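Local structure of Rx protein (Solanum tuberosum, 4M70) at residues Val65-Thr68 with Thr69-Met72; Ala9-Ser12 with Leu13-Ile17. The protein probably confers resistance to pathogens carrying a matching avirulence protein as an NB-LRR immune receptor, of which this chain is the N-terminal coiled-coil (CC) domain. All blocks are in the same frame, centred on the assembly; numbering follows the deposited sequence.

Interaction 1: Val65-Thr68 with Thr69-Met72; sequences VAYT and TEDM
Val65 to Met72 form two successive turns of helix 56-81, and Val65-Thr68 accept regular i to i+4 backbone hydrogen bonds from Thr69-Met72. Thr69 N gives to Val65 O at 2.9 Å, and Met72 N gives to Thr68 O at 3.0 Å. Val65 O carries a second bond, from Thr69 OG1 at 2.7 Å. The two donors approach from opposite faces of the carbonyl plane, the hydroxyl standing 37° out of it. Thr69 places OG1 beside its own backbone N (chi1 -55°), which turns the hydroxyl back toward the preceding turn. Val65 lies alongside Thr69 and points the same way, with CG1 4.1 Å from Thr69 OG1. Tyr67 and Glu70 are also side by side. Glu70 OE1 comes obliquely to the ring at Tyr67 CD1, 3.5 Å away, and the ring and carboxylate planes are 38° apart. The other carboxylate oxygen, Glu70 OE2, is hydrogen-bonded to Thr16 on helix 4-24. Thr68 OG1 turns back to Glu64 O. Val65, Thr69 and Met72 each pack on an aromatic side chain of another protein. Glu70, Asp71 and Met72 begin the EDVID-type motif of plant CC domains, here EDMVD. The buried Thr69 hydroxyl is satisfied within its own helix, whereas the Glu70 carboxylate reaches across to a second helix.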
ATOM      1  N   VAL A  65      -2.893   2.501   8.893  1.00 54.31           N
ATOM      2  CA  VAL A  65      -2.185   2.554   7.610  1.00 52.96           C
ATOM      3  C   VAL A  65      -3.007   1.926   6.477  1.00 52.29           C
ATOM      4  O   VAL A  65      -3.149   2.509   5.393  1.00 57.66           O
ATOM      5  CB  VAL A  65      -0.792   1.877   7.683  1.00 57.55           C
ATOM      6  CG1 VAL A  65      -0.241   1.606   6.291  1.00 55.50           C
ATOM      7  CG2 VAL A  65       0.178   2.730   8.490  1.00 55.47           C
ATOM      8  N   ALA A  66      -3.568   0.751   6.739  1.00 49.52           N
ATOM      9  CA  ALA A  66      -4.349   0.034   5.738  1.00 49.16           C
ATOM     10  C   ALA A  66      -5.605   0.805   5.323  1.00 54.56           C
ATOM     11  O   ALA A  66      -5.912   0.933   4.133  1.00 51.32           O
ATOM     12  CB  ALA A  66      -4.715  -1.348   6.247  1.00 48.78           C
ATOM     13  N   TYR A  67      -6.338   1.307   6.310  1.00 53.30           N
ATOM     14  CA  TYR A  67      -7.563   2.038   6.018  1.00 52.32           C
ATOM     15  C   TYR A  67      -7.277   3.338   5.240  1.00 52.03           C
ATOM     16  O   TYR A  67      -7.972   3.664   4.261  1.00 51.65           O
ATOM     17  CB  TYR A  67      -8.348   2.263   7.311  1.00 51.12           C
ATOM     18  CG  TYR A  67      -8.995   0.982   7.809  1.00 53.73           C
ATOM     19  CD1 TYR A  67      -9.362  -0.022   6.920  1.00 57.45           C
ATOM     20  CD2 TYR A  67      -9.192   0.754   9.166  1.00 55.18           C
ATOM     21  CE1 TYR A  67      -9.942  -1.198   7.361  1.00 57.54           C
ATOM     22  CE2 TYR A  67      -9.765  -0.427   9.616  1.00 50.98           C
ATOM     23  CZ  TYR A  67     -10.132  -1.398   8.710  1.00 54.47           C
ATOM     24  OH  TYR A  67     -10.705  -2.572   9.149  1.00 53.54           O
ATOM     25  N   THR A  68      -6.230   4.052   5.653  1.00 46.37           N
ATOM     26  CA  THR A  68      -5.795   5.271   4.963  1.00 53.17           C
ATOM     27  C   THR A  68      -5.457   4.977   3.498  1.00 52.60           C
ATOM     28  O   THR A  68      -5.896   5.684   2.563  1.00 51.52           O
ATOM     29  CB  THR A  68      -4.564   5.892   5.659  1.00 61.92           C
ATOM     30  OG1 THR A  68      -4.868   6.151   7.037  1.00 66.51           O
ATOM     31  CG2 THR A  68      -4.145   7.188   4.978  1.00 58.29           C
ATOM     32  N   THR A  69      -4.677   3.919   3.307  1.00 49.45           N
ATOM     33  CA  THR A  69      -4.289   3.491   1.970  1.00 49.66           C
ATOM     34  C   THR A  69      -5.530   3.179   1.145  1.00 49.11           C
ATOM     35  O   THR A  69      -5.597   3.491  -0.048  1.00 47.82           O
ATOM     36  CB  THR A  69      -3.388   2.252   2.025  1.00 52.81           C
ATOM     37  OG1 THR A  69      -2.254   2.517   2.865  1.00 51.87           O
ATOM     38  CG2 THR A  69      -2.936   1.861   0.627  1.00 44.87           C
ATOM     39  N   GLU A  70      -6.509   2.558   1.795  1.00 47.03           N
ATOM     40  CA  GLU A  70      -7.775   2.234   1.148  1.00 52.71           C
ATOM     41  C   GLU A  70      -8.428   3.481   0.599  1.00 48.64           C
ATOM     42  O   GLU A  70      -8.845   3.519  -0.565  1.00 49.68           O
ATOM     43  CB  GLU A  70      -8.732   1.604   2.145  1.00 54.26           C
ATOM     44  CG  GLU A  70      -8.952   0.137   1.971  1.00 58.87           C
ATOM     45  CD  GLU A  70     -10.121  -0.337   2.781  1.00 57.54           C
ATOM     46  OE1 GLU A  70     -10.572   0.420   3.665  1.00 68.81           O
ATOM     47  OE2 GLU A  70     -10.596  -1.456   2.525  1.00 65.22           O
ATOM     48  N   ASP A  71      -8.499   4.503   1.445  1.00 52.65           N
ATOM     49  CA  ASP A  71      -9.108   5.765   1.042  1.00 50.56           C
ATOM     50  C   ASP A  71      -8.398   6.372  -0.166  1.00 53.47           C
ATOM     51  O   ASP A  71      -9.042   6.820  -1.129  1.00 53.94           O
ATOM     52  CB  ASP A  71      -9.107   6.752   2.209  1.00 56.51           C
ATOM     53  CG  ASP A  71     -10.051   6.342   3.324  1.00 51.25           C
ATOM     54  OD1 ASP A  71     -10.961   5.526   3.071  1.00 54.04           O
ATOM     55  OD2 ASP A  71      -9.866   6.825   4.459  1.00 60.70           O
ATOM     56  N   MET A  72      -7.067   6.353  -0.128  1.00 52.32           N
ATOM     57  CA  MET A  72      -6.269   6.910  -1.224  1.00 50.88           C
ATOM     58  C   MET A  72      -6.419   6.154  -2.552  1.00 50.21           C
ATOM     59  O   MET A  72      -6.536   6.765  -3.621  1.00 46.67           O
ATOM     60  CB  MET A  72      -4.799   6.993  -0.813  1.00 55.93           C
ATOM     61  CG  MET A  72      -4.515   8.110   0.198  1.00 54.91           C
ATOM     62  SD  MET A  72      -2.816   8.055   0.814  1.00 67.36           S
ATOM     63  CE  MET A  72      -2.734   9.570   1.770  1.00 61.33           C
TER

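Interaction 2: Ala9-Ser12 with Leu13-Ile17; sequences AVTS and LMRTI
Thr11 and Ser12 take hydrogen bonds from the backbone of the next turn of helix 4-24. Arg15 N reaches Thr11 O at 3.0 Å in a nearly straight bond (N-H...O 167°). Thr16 N reaches Ser12 O at 2.9 Å. The Thr16 hydroxyl, OG1, lies 2.9 Å from Ser12 O and is hydrogen-bonded to Glu70 OE2 on helix 56-81. Leu13 N and Met14 N continue the i to i+4 pattern to Ala9 O and Val10 O. Arg15 folds its side chain back along the helix. Its first two torsions are extended, and the bend at chi3 (47°) lays one guanidinium face over Ser12 CA and Thr11 O. At the end of that group, Arg15 NH1 comes to 3.8 Å from Thr11 CG2, and Arg15 NH2 lies 3.8 Å from Ser12 CA. Thr11 OG1 bonds to Tyr7 O and to Arg39 of helix 29-42. On another side of the helix, Met14 bends at chi3 and crosses Val10 at an angle, with SD 3.9 Å from Val10 CG1. Within the helical bundle, Ala9 rests on Ala66 and Tyr67 of helix 56-81. Met14 meets Tyr32 and Arg39 of helix 29-42. Leu13 touches both neighbours, through Thr69 and Leu35, and Ile17 also packs on Leu35.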
ATOM      1  N   ALA A   9      -8.422  -5.375   8.428  1.00 50.87           N
ATOM      2  CA  ALA A   9      -7.990  -4.211   7.665  1.00 52.29           C
ATOM      3  C   ALA A   9      -7.226  -4.589   6.393  1.00 53.00           C
ATOM      4  O   ALA A   9      -7.485  -4.036   5.318  1.00 49.48           O
ATOM      5  CB  ALA A   9      -7.152  -3.297   8.539  1.00 52.07           C
ATOM      6  N   VAL A  10      -6.287  -5.523   6.521  1.00 51.89           N
ATOM      7  CA  VAL A  10      -5.516  -6.001   5.374  1.00 46.08           C
ATOM      8  C   VAL A  10      -6.425  -6.687   4.357  1.00 49.05           C
ATOM      9  O   VAL A  10      -6.268  -6.507   3.149  1.00 50.23           O
ATOM     10  CB  VAL A  10      -4.361  -6.948   5.806  1.00 50.62           C
ATOM     11  CG1 VAL A  10      -3.719  -7.622   4.595  1.00 47.95           C
ATOM     12  CG2 VAL A  10      -3.313  -6.181   6.597  1.00 46.35           C
ATOM     13  N   THR A  11      -7.404  -7.442   4.852  1.00 55.28           N
ATOM     14  CA  THR A  11      -8.386  -8.087   3.978  1.00 56.09           C
ATOM     15  C   THR A  11      -9.169  -7.049   3.176  1.00 51.95           C
ATOM     16  O   THR A  11      -9.379  -7.188   1.955  1.00 50.44           O
ATOM     17  CB  THR A  11      -9.384  -8.940   4.791  1.00 54.10           C
ATOM     18  OG1 THR A  11      -8.675  -9.962   5.507  1.00 59.45           O
ATOM     19  CG2 THR A  11     -10.421  -9.583   3.875  1.00 50.22           C
ATOM     20  N   SER A  12      -9.578  -5.995   3.870  1.00 50.42           N
ATOM     21  CA  SER A  12     -10.316  -4.921   3.232  1.00 56.55           C
ATOM     22  C   SER A  12      -9.452  -4.221   2.177  1.00 53.60           C
ATOM     23  O   SER A  12      -9.938  -3.877   1.097  1.00 53.56           O
ATOM     24  CB  SER A  12     -10.819  -3.936   4.287  1.00 54.23           C
ATOM     25  OG  SER A  12     -11.637  -2.942   3.701  1.00 57.86           O
ATOM     26  N   LEU A  13      -8.170  -4.038   2.482  1.00 46.91           N
ATOM     27  CA  LEU A  13      -7.235  -3.421   1.541  1.00 52.90           C
ATOM     28  C   LEU A  13      -7.030  -4.285   0.290  1.00 51.79           C
ATOM     29  O   LEU A  13      -6.914  -3.766  -0.824  1.00 50.24           O
ATOM     30  CB  LEU A  13      -5.890  -3.130   2.223  1.00 54.79           C
ATOM     31  CG  LEU A  13      -4.814  -2.486   1.346  1.00 49.73           C
ATOM     32  CD1 LEU A  13      -5.365  -1.248   0.637  1.00 47.34           C
ATOM     33  CD2 LEU A  13      -3.574  -2.135   2.155  1.00 46.50           C
ATOM     34  N   MET A  14      -6.968  -5.599   0.488  1.00 48.84           N
ATOM     35  CA  MET A  14      -6.847  -6.551  -0.612  1.00 49.52           C
ATOM     36  C   MET A  14      -8.062  -6.398  -1.527  1.00 56.63           C
ATOM     37  O   MET A  14      -7.934  -6.274  -2.758  1.00 52.66           O
ATOM     38  CB  MET A  14      -6.748  -7.982  -0.061  1.00 49.76           C
ATOM     39  CG  MET A  14      -5.370  -8.338   0.520  1.00 53.90           C
ATOM     40  SD  MET A  14      -5.379  -9.675   1.748  1.00 57.35           S
ATOM     41  CE  MET A  14      -5.910 -11.074   0.762  1.00 54.13           C
ATOM     42  N   ARG A  15      -9.243  -6.400  -0.915  1.00 49.29           N
ATOM     43  CA  ARG A  15     -10.492  -6.241  -1.658  1.00 49.98           C
ATOM     44  C   ARG A  15     -10.536  -4.911  -2.428  1.00 50.37           C
ATOM     45  O   ARG A  15     -10.986  -4.853  -3.582  1.00 54.06           O
ATOM     46  CB  ARG A  15     -11.678  -6.368  -0.697  1.00 56.18           C
ATOM     47  CG  ARG A  15     -12.962  -6.890  -1.313  1.00 63.43           C
ATOM     48  CD  ARG A  15     -13.887  -7.429  -0.229  1.00 66.72           C
ATOM     49  NE  ARG A  15     -13.984  -6.502   0.894  1.00 71.55           N
ATOM     50  CZ  ARG A  15     -13.892  -6.852   2.174  1.00 68.93           C
ATOM     51  NH1 ARG A  15     -13.707  -8.122   2.513  1.00 63.45           N
ATOM     52  NH2 ARG A  15     -13.993  -5.926   3.118  1.00 71.97           N
ATOM     53  N   THR A  16     -10.055  -3.849  -1.784  1.00 51.50           N
ATOM     54  CA  THR A  16     -10.011  -2.521  -2.392  1.00 48.96           C
ATOM     55  C   THR A  16      -9.079  -2.503  -3.597  1.00 53.92           C
ATOM     56  O   THR A  16      -9.389  -1.922  -4.645  1.00 48.90           O
ATOM     57  CB  THR A  16      -9.550  -1.461  -1.370  1.00 51.65           C
ATOM     58  OG1 THR A  16     -10.508  -1.372  -0.306  1.00 60.39           O
ATOM     59  CG2 THR A  16      -9.387  -0.097  -2.030  1.00 45.33           C
ATOM     60  N   ILE A  17      -7.944  -3.175  -3.447  1.00 54.43           N
ATOM     61  CA  ILE A  17      -6.980  -3.283  -4.528  1.00 50.21           C
ATOM     62  C   ILE A  17      -7.598  -4.006  -5.720  1.00 53.47           C
ATOM     63  O   ILE A  17      -7.462  -3.556  -6.858  1.00 54.85           O
ATOM     64  CB  ILE A  17      -5.692  -3.985  -4.066  1.00 53.13           C
ATOM     65  CG1 ILE A  17      -4.830  -3.016  -3.256  1.00 45.77           C
ATOM     66  CG2 ILE A  17      -4.901  -4.502  -5.255  1.00 52.88           C
ATOM     67  CD1 ILE A  17      -3.654  -3.671  -2.568  1.00 47.52           C
TER

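From the N terminus, interaction 2 comes first, on helix 4-24. The chain then passes through helix 29-42 and a gap at 44-54 that is not modelled, and reaches interaction 1 on helix 56-81. Each contact spans successive turns of a single helix and closes no long loop. They lie in series, neither nested nor crossing, with centres about 9 Å apart. Where the two helices meet, Tyr67 OH of interaction 1 lies 3.5 Å from Ala9 CA of interaction 2. Helix 29-42 packs on interaction 2, and helix 86-119 on interaction 1. Together the pair links all four helices of the domain.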